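Local coordinates for OmpA family protein (Klebsiella pneumoniae subsp. pneumoniae, PDB 7RJJ) that probably binds peptidoglycan through its OmpA-like domain, whose pocket holds D-alanine, at residues 68-72 / 86-90; 82-86 / 119-123. All blocks are in the same frame, centred on the assembly; numbering follows the deposited sequence.

Interaction 1 (68-72 / 86-90); sequences AESVR and FAVQG
Arg72 and Val88 bury the most surface where helix 57-77 lies against strand 86-90, the second half of a beta-alpha-beta unit in the OmpA-like peptidoglycan-binding domain. The helix begins after strand 43-49 and the chain returns as strand 86-90, parallel to that strand and at one edge of the sheet. Short helix and strand segments therefore run nearly antiparallel, 157° apart, with axes 8.5 Å from each other at closest approach.

The tight side of the contact has two parts. At the buried Ala68 the two backbones come nearest, Ala68 CA lying 5.8 Å from Val88 CA. Here Ala68 CB lies 3.6 Å from Gln89 O, and Ala68 CB is 4.0 Å from Val88 CB. Around this point Ala87 and Gln89 are backbone hydrogen-bonded to strand 43-49, while Leu65, one turn earlier on the helix, also touches Val88. The second part is a CH-pi contact: Arg72 CG sits over one face of the Phe86 ring, 3.9 Å from its centroid and 3.5 Å from Phe86 CG.

Toward solvent the packing becomes looser. Glu69 crosses Val88 at about a right angle, bringing only its CG to 4.1 Å from Val88 CG2, and its chain then runs on extended. Arg72 leaves the helix with CG anti to the backbone N (chi1 171°) and bends at chi3, so that its guanidinium turns back over Glu69 CA while CD rests against Val88 CG1. Beyond that bend the guanidinium meets the valine obliquely, with Arg72 NH1 4.0 Å from Val88 CG2.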
ATOM      1  N   ALA A  68      -0.569  -0.476   5.148  1.00 12.55           N
ATOM      2  CA  ALA A  68       0.721  -0.019   4.586  1.00 11.82           C
ATOM      3  C   ALA A  68       1.840  -0.786   5.297  1.00 12.28           C
ATOM      4  O   ALA A  68       2.743  -1.254   4.617  1.00 12.03           O
ATOM      5  CB  ALA A  68       0.861   1.472   4.760  1.00 11.39           C
ATOM      6  N   GLU A  69       1.693  -1.023   6.598  1.00 13.69           N
ATOM      7  CA  GLU A  69       2.741  -1.773   7.351  1.00 14.94           C
ATOM      8  C   GLU A  69       2.803  -3.238   6.883  1.00 15.43           C
ATOM      9  O   GLU A  69       3.921  -3.773   6.844  1.00 15.59           O
ATOM     10  CB  GLU A  69       2.498  -1.672   8.852  1.00 16.73           C
ATOM     11  CG  GLU A  69       2.722  -0.270   9.385  1.00 17.17           C
ATOM     12  CD  GLU A  69       2.306  -0.075  10.832  1.00 19.62           C
ATOM     13  OE1 GLU A  69       1.653  -0.979  11.388  1.00 21.96           O
ATOM     14  OE2 GLU A  69       2.617   0.989  11.393  1.00 21.29           O
ATOM     15  N   SER A  70       1.662  -3.866   6.574  1.00 16.20           N
ATOM     16  CA  SER A  70       1.664  -5.280   6.092  1.00 17.26           C
ATOM     17  C   SER A  70       2.454  -5.381   4.778  1.00 16.30           C
ATOM     18  O   SER A  70       3.228  -6.340   4.625  1.00 17.08           O
ATOM     19  CB  SER A  70       0.270  -5.832   5.921  1.00 18.34           C
ATOM     20  OG  SER A  70      -0.389  -5.983   7.171  1.00 20.25           O
ATOM     21  N   VAL A  71       2.222  -4.446   3.852  1.00 15.17           N
ATOM     22  CA  VAL A  71       2.936  -4.414   2.540  1.00 14.52           C
ATOM     23  C   VAL A  71       4.412  -4.093   2.791  1.00 14.58           C
ATOM     24  O   VAL A  71       5.257  -4.808   2.234  1.00 14.75           O
ATOM     25  CB  VAL A  71       2.257  -3.440   1.562  1.00 13.56           C
ATOM     26  CG1 VAL A  71       3.073  -3.213   0.305  1.00 13.28           C
ATOM     27  CG2 VAL A  71       0.861  -3.913   1.197  1.00 14.25           C
ATOM     28  N   ARG A  72       4.709  -3.105   3.640  1.00 14.47           N
ATOM     29  CA  ARG A  72       6.129  -2.799   3.958  1.00 15.50           C
ATOM     30  C   ARG A  72       6.794  -4.081   4.468  1.00 16.40           C
ATOM     31  O   ARG A  72       7.840  -4.479   3.909  1.00 16.74           O
ATOM     32  CB  ARG A  72       6.251  -1.705   5.027  1.00 15.94           C
ATOM     33  CG  ARG A  72       7.667  -1.490   5.547  1.00 17.55           C
ATOM     34  CD  ARG A  72       7.675  -0.737   6.858  1.00 19.52           C
ATOM     35  NE  ARG A  72       7.052  -1.548   7.897  1.00 21.57           N
ATOM     36  CZ  ARG A  72       6.542  -1.083   9.026  1.00 22.10           C
ATOM     37  NH1 ARG A  72       6.542   0.213   9.280  1.00 23.09           N
ATOM     38  NH2 ARG A  72       5.979  -1.921   9.879  1.00 23.96           N
ATOM     39  N   PHE A  86      11.647   2.391   3.424  1.00 13.38           N
ATOM     40  CA  PHE A  86      10.187   2.646   3.493  1.00 12.13           C
ATOM     41  C   PHE A  86       9.770   3.818   4.388  1.00 11.89           C
ATOM     42  O   PHE A  86      10.436   4.149   5.391  1.00 12.32           O
ATOM     43  CB  PHE A  86       9.491   1.400   4.037  1.00 11.97           C
ATOM     44  CG  PHE A  86       9.807   0.142   3.272  1.00 12.13           C
ATOM     45  CD1 PHE A  86       9.068  -0.208   2.161  1.00 11.77           C
ATOM     46  CD2 PHE A  86      10.859  -0.682   3.653  1.00 13.11           C
ATOM     47  CE1 PHE A  86       9.362  -1.359   1.444  1.00 12.41           C
ATOM     48  CE2 PHE A  86      11.152  -1.831   2.935  1.00 13.66           C
ATOM     49  CZ  PHE A  86      10.397  -2.167   1.836  1.00 13.38           C
ATOM     50  N   ALA A  87       8.658   4.436   3.972  1.00 11.01           N
ATOM     51  CA  ALA A  87       7.942   5.471   4.746  1.00 11.09           C
ATOM     52  C   ALA A  87       6.463   5.099   4.639  1.00 10.71           C
ATOM     53  O   ALA A  87       5.979   4.957   3.479  1.00 10.24           O
ATOM     54  CB  ALA A  87       8.246   6.859   4.248  1.00 11.49           C
ATOM     55  N   VAL A  88       5.804   4.822   5.771  1.00 11.07           N
ATOM     56  CA  VAL A  88       4.385   4.367   5.673  1.00 10.86           C
ATOM     57  C   VAL A  88       3.442   5.514   6.018  1.00 11.15           C
ATOM     58  O   VAL A  88       3.702   6.272   6.960  1.00 12.00           O
ATOM     59  CB  VAL A  88       4.084   3.076   6.467  1.00 11.51           C
ATOM     60  CG1 VAL A  88       4.931   1.905   5.968  1.00 11.41           C
ATOM     61  CG2 VAL A  88       4.212   3.230   7.951  1.00 12.62           C
ATOM     62  N   GLN A  89       2.342   5.564   5.269  1.00 10.80           N
ATOM     63  CA  GLN A  89       1.336   6.647   5.303  1.00 11.28           C
ATOM     64  C   GLN A  89      -0.061   6.040   5.321  1.00 11.57           C
ATOM     65  O   GLN A  89      -0.218   4.939   4.789  1.00 11.02           O
ATOM     66  CB  GLN A  89       1.510   7.471   4.025  1.00 10.96           C
ATOM     67  CG  GLN A  89       0.550   8.634   3.866  1.00 11.83           C
ATOM     68  CD  GLN A  89       0.781   9.358   2.559  1.00 12.05           C
ATOM     69  OE1 GLN A  89       1.394   8.837   1.632  1.00 11.53           O
ATOM     70  NE2 GLN A  89       0.248  10.561   2.455  1.00 13.17           N
ATOM     71  N   GLY A  90      -1.007   6.714   5.967  1.00 12.78           N
ATOM     72  CA  GLY A  90      -2.400   6.240   5.950  1.00 13.60           C
ATOM     73  C   GLY A  90      -3.312   7.359   5.502  1.00 14.50           C
ATOM     74  O   GLY A  90      -3.123   8.475   5.975  1.00 15.18           O
TER

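Interaction 2 (82-86 / 119-123); sequences PDSCF and QVDAC
Cys85 and Cys123 are joined by a disulfide, SG to SG 2.0 Å, that ties the turn before strand 86-90 to the last modelled residue of the chain. Such a covalent link illustrates how a chain end with little regular structure can be held to a folded domain. The two sulfurs are reached differently: Cys85 SG stands beside its backbone N, anti to the carbonyl carbon, whereas Cys123 SG lies between its N and carbonyl carbon (chi1 40°). The dihedral about the S-S bond is 131°, wider than the roughly 90° preferred by a relaxed disulfide.

A hydrogen bond supports the link one residue earlier on each segment. Ser84 OG donates to the backbone oxygen Ala122 O at 2.7 Å, nearly in line with the carbonyl, at a C=O...OG angle of 160°. Beside these, Ala122 CB lies 3.7 Å from Ser84 O and 3.8 Å from Cys85 CA, and Pro82 CB lies at the margin, 4.4 Å from Cys123 CB.

The next shell fixes the turn itself. Residues 83-85 form a short 3-10 segment, in which Cys85 N bonds to Pro82 O at 3.1 Å. Asp83 reaches the other way, to a salt bridge with Arg76 on helix 57-77, and the backbone of Cys85 is hydrogen-bonded to Ile45 of the central strand 43-49. On segment 119-123, Val120 and Ala122 touch Leu44 of that same strand.

One covalent bond and one short hydrogen bond thus help hold the last modelled residues, which are largely exposed, and the wide S-S dihedral suggests some torsional strain in the link; such a disulfide would be expected to persist in an oxidising compartment such as the periplasm.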
ATOM      1  N   PRO A  82      15.807  -3.321   2.146  1.00 21.25           N
ATOM      2  CA  PRO A  82      16.230  -2.767   3.436  1.00 21.60           C
ATOM      3  C   PRO A  82      15.103  -1.986   4.134  1.00 20.31           C
ATOM      4  O   PRO A  82      14.376  -1.272   3.467  1.00 18.48           O
ATOM      5  CB  PRO A  82      17.434  -1.874   3.079  1.00 22.44           C
ATOM      6  CG  PRO A  82      17.965  -2.475   1.786  1.00 23.40           C
ATOM      7  CD  PRO A  82      16.740  -2.984   1.057  1.00 22.11           C
ATOM      8  N   ASP A  83      15.019  -2.109   5.455  1.00 21.56           N
ATOM      9  CA  ASP A  83      13.935  -1.464   6.243  1.00 21.84           C
ATOM     10  C   ASP A  83      13.946   0.065   6.083  1.00 19.52           C
ATOM     11  O   ASP A  83      12.870   0.641   6.074  1.00 17.71           O
ATOM     12  CB  ASP A  83      14.010  -1.928   7.690  1.00 25.50           C
ATOM     13  CG  ASP A  83      12.869  -1.460   8.569  1.00 29.75           C
ATOM     14  OD1 ASP A  83      12.817  -0.265   8.844  1.00 33.28           O
ATOM     15  OD2 ASP A  83      12.057  -2.293   8.997  1.00 34.25           O
ATOM     16  N   SER A  84      15.126   0.670   5.971  1.00 18.98           N
ATOM     17  CA  SER A  84      15.178   2.158   5.901  1.00 18.49           C
ATOM     18  C   SER A  84      14.602   2.693   4.585  1.00 17.32           C
ATOM     19  O   SER A  84      14.384   3.910   4.511  1.00 16.99           O
ATOM     20  CB  SER A  84      16.577   2.675   6.100  1.00 20.01           C
ATOM     21  OG  SER A  84      17.424   2.293   5.037  1.00 20.81           O
ATOM     22  N   CYS A  85      14.340   1.834   3.596  1.00 16.92           N
ATOM     23  CA  CYS A  85      13.819   2.342   2.292  1.00 16.64           C
ATOM     24  C   CYS A  85      12.376   2.842   2.403  1.00 14.58           C
ATOM     25  O   CYS A  85      11.962   3.644   1.537  1.00 14.44           O
ATOM     26  CB  CYS A  85      13.795   1.239   1.239  1.00 17.98           C
ATOM     27  SG  CYS A  85      15.422   0.545   0.869  1.00 22.02           S
ATOM     28  N   PHE A  86      11.647   2.391   3.424  1.00 13.38           N
ATOM     29  CA  PHE A  86      10.187   2.646   3.493  1.00 12.13           C
ATOM     30  C   PHE A  86       9.770   3.818   4.388  1.00 11.89           C
ATOM     31  O   PHE A  86      10.436   4.149   5.391  1.00 12.32           O
ATOM     32  CB  PHE A  86       9.491   1.400   4.037  1.00 11.97           C
ATOM     33  CG  PHE A  86       9.807   0.142   3.272  1.00 12.13           C
ATOM     34  CD1 PHE A  86       9.068  -0.208   2.161  1.00 11.77           C
ATOM     35  CD2 PHE A  86      10.859  -0.682   3.653  1.00 13.11           C
ATOM     36  CE1 PHE A  86       9.362  -1.359   1.444  1.00 12.41           C
ATOM     37  CE2 PHE A  86      11.152  -1.831   2.935  1.00 13.66           C
ATOM     38  CZ  PHE A  86      10.397  -2.167   1.836  1.00 13.38           C
ATOM     39  N   GLN A 119      14.154  12.135  -4.594  1.00 26.71           N
ATOM     40  CA  GLN A 119      14.800  13.294  -3.906  1.00 29.28           C
ATOM     41  C   GLN A 119      15.170  12.970  -2.452  1.00 28.75           C
ATOM     42  O   GLN A 119      15.985  13.719  -1.886  1.00 30.15           O
ATOM     43  CB  GLN A 119      13.900  14.534  -3.903  1.00 31.01           C
ATOM     44  CG  GLN A 119      13.435  14.989  -5.281  1.00 32.93           C
ATOM     45  CD  GLN A 119      12.280  14.190  -5.833  1.00 31.42           C
ATOM     46  OE1 GLN A 119      11.696  13.333  -5.169  1.00 29.58           O
ATOM     47  NE2 GLN A 119      11.909  14.498  -7.063  1.00 33.44           N
ATOM     48  N   VAL A 120      14.605  11.912  -1.872  1.00 27.43           N
ATOM     49  CA  VAL A 120      14.885  11.561  -0.447  1.00 27.96           C
ATOM     50  C   VAL A 120      15.811  10.338  -0.411  1.00 28.78           C
ATOM     51  O   VAL A 120      15.496   9.335  -1.076  1.00 27.20           O
ATOM     52  CB  VAL A 120      13.570  11.314   0.319  1.00 26.68           C
ATOM     53  CG1 VAL A 120      13.811  10.822   1.738  1.00 26.98           C
ATOM     54  CG2 VAL A 120      12.680  12.551   0.326  1.00 27.77           C
ATOM     55  N   ASP A 121      16.957  10.442   0.276  1.00 32.61           N
ATOM     56  CA  ASP A 121      17.870   9.267   0.369  1.00 33.46           C
ATOM     57  C   ASP A 121      17.186   8.310   1.352  1.00 32.18           C
ATOM     58  O   ASP A 121      16.494   8.800   2.278  1.00 34.04           O
ATOM     59  CB  ASP A 121      19.310   9.689   0.685  1.00 37.69           C
ATOM     60  CG  ASP A 121      20.354   8.595   0.483  1.00 39.44           C
ATOM     61  OD1 ASP A 121      20.046   7.423   0.755  1.00 41.19           O
ATOM     62  OD2 ASP A 121      21.461   8.920   0.002  1.00 41.36           O
ATOM     63  N   ALA A 122      17.233   7.009   1.077  1.00 30.59           N
ATOM     64  CA  ALA A 122      16.517   6.056   1.953  1.00 28.98           C
ATOM     65  C   ALA A 122      17.283   4.738   2.050  1.00 29.51           C
ATOM     66  O   ALA A 122      17.037   3.990   3.001  1.00 30.83           O
ATOM     67  CB  ALA A 122      15.123   5.843   1.408  1.00 27.74           C
ATOM     68  N   CYS A 123      18.152   4.465   1.083  1.00 30.34           N
ATOM     69  CA  CYS A 123      18.919   3.192   1.062  1.00 32.34           C
ATOM     70  C   CYS A 123      19.832   3.168  -0.169  1.00 33.88           C
ATOM     71  O   CYS A 123      20.781   3.969  -0.197  1.00 35.44           O
ATOM     72  CB  CYS A 123      17.995   1.979   1.108  1.00 31.07           C
ATOM     73  SG  CYS A 123      16.479   2.115   0.117  1.00 29.84           S
TER

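In the fold
The two contacts meet at Phe86, the last residue of segment 82-86 and the first of strand 86-90, and their centres lie 13 Å apart. Along the chain, helix 57-77 comes first, then the turn and strand 86-90, and lastly the tail after strand 112-117. Interaction 1 belongs to the beta-alpha-beta unit and sits about 6 Å from the centre of the chain; interaction 2 lies farther out, about 16 Å from it, where the tail meets the turn. Strand 43-49 borders both. The edge strand is thus packed against its helix through Phe86, Val88 and the backbone of Gln89 and tied to the tail just before it starts, at Cys85, with D-alanine about 13 Å from the Ala68 side chain.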